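Local coordinates for haloacid dehalogenase-like hydrolase (Salmonella enterica subsp. enterica serovar Typhi, PDB 4EZE), which probably hydrolyses O-phosphoserine to serine and phosphate with the help of magnesium, the last step of serine biosynthesis, at residues 221-225 against 237-242. Residues are numbered along the deposited sequence; the frame is centred on the assembly and turned at random.
Sequences AFSNT and ITLPIM
The side chain of N224 reaches across to the backbone of M242. N224 OD1 accepts the M242 N-H at 2.7 Å, and the bond is nearly straight at 166°. The donor lies well off the carbonyl plane, tilted by 33°. N224 OD1 also meets the I241 methyl CG2 at 3.2 Å. A water lies 2.6 Å from N224 OD1 and accepts from T225 N; it may be a second donor to this oxygen. The amide's other end, ND2, is hydrogen-bonded to G203 O. With both ends of the amide bonded, its rotation is probably fixed.

In M242 the chain leaves with CG trans to N (chi1 -178°). Bends at the next two torsions then bring M242 CE to 3.7 Å from F222 CB, while T250 of helix 244-258 touches both residues.

At the far end T225 O accepts the T238 N-H at 2.8 Å. T238 OG1 packs against T225 CB at 3.2 Å, and a second water links this hydroxyl to T225 O.

The contact ties an outermost strand of the parallel HAD Rossmannoid sheet, 220-224, and the residue after it, T225, to the loop that follows the 226-229/232-237 beta hairpin and leads into helix 244-258.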
ATOM      1  N   ALA A 221      -3.419 -13.895  -3.793  1.00 42.51           N
ATOM      2  CA  ALA A 221      -2.830 -13.120  -4.861  1.00 43.04           C
ATOM      3  C   ALA A 221      -3.821 -13.137  -6.023  1.00 49.42           C
ATOM      4  O   ALA A 221      -4.294 -14.184  -6.412  1.00 47.62           O
ATOM      5  CB  ALA A 221      -1.488 -13.716  -5.266  1.00 56.08           C
ATOM      6  N   PHE A 222      -4.164 -11.968  -6.543  1.00 45.20           N
ATOM      7  CA  PHE A 222      -5.182 -11.845  -7.567  1.00 46.00           C
ATOM      8  C   PHE A 222      -4.709 -10.748  -8.491  1.00 46.39           C
ATOM      9  O   PHE A 222      -4.270  -9.726  -8.015  1.00 50.77           O
ATOM     10  CB  PHE A 222      -6.502 -11.363  -6.947  1.00 41.56           C
ATOM     11  CG  PHE A 222      -7.055 -12.281  -5.910  1.00 65.55           C
ATOM     12  CD1 PHE A 222      -7.802 -13.394  -6.278  1.00 61.34           C
ATOM     13  CD2 PHE A 222      -6.841 -12.027  -4.559  1.00 41.59           C
ATOM     14  CE1 PHE A 222      -8.321 -14.249  -5.312  1.00 47.32           C
ATOM     15  CE2 PHE A 222      -7.347 -12.889  -3.590  1.00 50.89           C
ATOM     16  CZ  PHE A 222      -8.090 -13.997  -3.973  1.00 47.31           C
ATOM     17  N   SER A 223      -4.823 -10.926  -9.802  1.00 48.83           N
ATOM     18  CA  SER A 223      -4.588  -9.803 -10.711  1.00 47.51           C
ATOM     19  C   SER A 223      -5.253 -10.093 -12.038  1.00 60.35           C
ATOM     20  O   SER A 223      -6.112 -10.993 -12.132  1.00 43.63           O
ATOM     21  CB  SER A 223      -3.089  -9.558 -10.892  1.00 47.99           C
ATOM     22  OG  SER A 223      -2.470 -10.678 -11.504  1.00 51.92           O
ATOM     23  N   ASN A 224      -4.878  -9.335 -13.068  1.00 40.30           N
ATOM     24  CA  ASN A 224      -5.313  -9.689 -14.422  1.00 54.11           C
ATOM     25  C   ASN A 224      -4.596 -10.946 -14.851  1.00 44.46           C
ATOM     26  O   ASN A 224      -3.517 -11.262 -14.344  1.00 52.19           O
ATOM     27  CB  ASN A 224      -4.982  -8.593 -15.407  1.00 43.06           C
ATOM     28  CG  ASN A 224      -5.956  -7.462 -15.355  1.00 44.95           C
ATOM     29  OD1 ASN A 224      -7.129  -7.643 -15.643  1.00 40.76           O
ATOM     30  ND2 ASN A 224      -5.466  -6.265 -15.023  1.00 49.10           N
ATOM     31  N   THR A 225      -5.185 -11.677 -15.788  1.00 46.86           N
ATOM     32  CA  THR A 225      -4.547 -12.887 -16.248  1.00 43.72           C
ATOM     33  C   THR A 225      -4.296 -12.751 -17.740  1.00 49.49           C
ATOM     34  O   THR A 225      -5.218 -12.459 -18.505  1.00 42.34           O
ATOM     35  CB  THR A 225      -5.390 -14.144 -15.957  1.00 57.35           C
ATOM     36  OG1 THR A 225      -6.014 -14.023 -14.670  1.00 52.11           O
ATOM     37  CG2 THR A 225      -4.505 -15.390 -15.956  1.00 52.41           C
ATOM     38  N   ILE A 237      -6.314 -11.972 -22.704  1.00 51.51           N
ATOM     39  CA  ILE A 237      -6.509 -11.404 -21.395  1.00 40.40           C
ATOM     40  C   ILE A 237      -7.839 -11.927 -20.816  1.00 64.34           C
ATOM     41  O   ILE A 237      -8.880 -11.806 -21.448  1.00 48.86           O
ATOM     42  CB  ILE A 237      -6.550  -9.860 -21.477  1.00 45.53           C
ATOM     43  CG1 ILE A 237      -5.247  -9.306 -22.057  1.00 50.85           C
ATOM     44  CG2 ILE A 237      -6.749  -9.242 -20.095  1.00 42.77           C
ATOM     45  CD1 ILE A 237      -5.249  -7.801 -22.151  1.00 60.16           C
ATOM     46  N   THR A 238      -7.808 -12.522 -19.628  1.00 51.12           N
ATOM     47  CA  THR A 238      -9.060 -12.954 -18.959  1.00 50.31           C
ATOM     48  C   THR A 238     -10.025 -11.787 -18.699  1.00 46.67           C
ATOM     49  O   THR A 238      -9.641 -10.816 -18.044  1.00 53.77           O
ATOM     50  CB  THR A 238      -8.721 -13.562 -17.601  1.00 40.03           C
ATOM     51  OG1 THR A 238      -7.932 -14.733 -17.803  1.00 50.25           O
ATOM     52  CG2 THR A 238     -10.009 -13.913 -16.789  1.00 43.07           C
ATOM     53  N   LEU A 239     -11.265 -11.870 -19.194  1.00 34.44           N
ATOM     54  CA  LEU A 239     -12.290 -10.834 -18.889  1.00 38.20           C
ATOM     55  C   LEU A 239     -13.271 -11.311 -17.821  1.00 58.10           C
ATOM     56  O   LEU A 239     -13.569 -12.502 -17.752  1.00 47.29           O
ATOM     57  CB  LEU A 239     -13.099 -10.491 -20.138  1.00 33.61           C
ATOM     58  CG  LEU A 239     -12.271 -10.268 -21.393  1.00 60.49           C
ATOM     59  CD1 LEU A 239     -13.233  -9.965 -22.526  1.00 37.37           C
ATOM     60  CD2 LEU A 239     -11.229  -9.156 -21.176  1.00 46.00           C
ATOM     61  N   PRO A 240     -13.800 -10.387 -16.999  1.00 52.67           N
ATOM     62  CA  PRO A 240     -13.617  -8.935 -17.010  1.00 62.07           C
ATOM     63  C   PRO A 240     -12.252  -8.539 -16.430  1.00 50.04           C
ATOM     64  O   PRO A 240     -11.703  -9.258 -15.591  1.00 44.63           O
ATOM     65  CB  PRO A 240     -14.729  -8.448 -16.082  1.00 47.88           C
ATOM     66  CG  PRO A 240     -14.825  -9.553 -15.035  1.00 35.13           C
ATOM     67  CD  PRO A 240     -14.476 -10.841 -15.763  1.00 46.52           C
ATOM     68  N   ILE A 241     -11.714  -7.406 -16.878  1.00 49.58           N
ATOM     69  CA  ILE A 241     -10.365  -6.990 -16.502  1.00 37.94           C
ATOM     70  C   ILE A 241     -10.376  -6.467 -15.080  1.00 44.98           C
ATOM     71  O   ILE A 241     -11.363  -5.875 -14.660  1.00 49.07           O
ATOM     72  CB  ILE A 241      -9.832  -5.922 -17.485  1.00 45.62           C
ATOM     73  CG1 ILE A 241      -9.367  -6.595 -18.780  1.00 47.49           C
ATOM     74  CG2 ILE A 241      -8.703  -5.104 -16.876  1.00 38.26           C
ATOM     75  CD1 ILE A 241      -9.638  -5.769 -20.014  1.00 42.57           C
ATOM     76  N   MET A 242      -9.281  -6.687 -14.352  1.00 48.45           N
ATOM     77  CA  MET A 242      -9.156  -6.243 -12.969  1.00 43.83           C
ATOM     78  C   MET A 242      -8.879  -4.747 -12.922  1.00 57.91           C
ATOM     79  O   MET A 242      -7.738  -4.330 -12.792  1.00 56.87           O
ATOM     80  CB  MET A 242      -8.013  -6.994 -12.279  1.00 38.63           C
ATOM     81  CG  MET A 242      -7.820  -6.650 -10.802  1.00 56.08           C
ATOM     82  SD  MET A 242      -8.995  -7.461  -9.668  1.00 50.32           S
ATOM     83  CE  MET A 242      -8.120  -8.995  -9.314  1.00 37.10           C
TER
HETATM   84  O   HOH W   1      -7.524 -10.055 -16.499  1.00 48.83           O
HETATM   85  O   HOH W   2      -6.218 -15.138 -19.830  1.00 42.65           O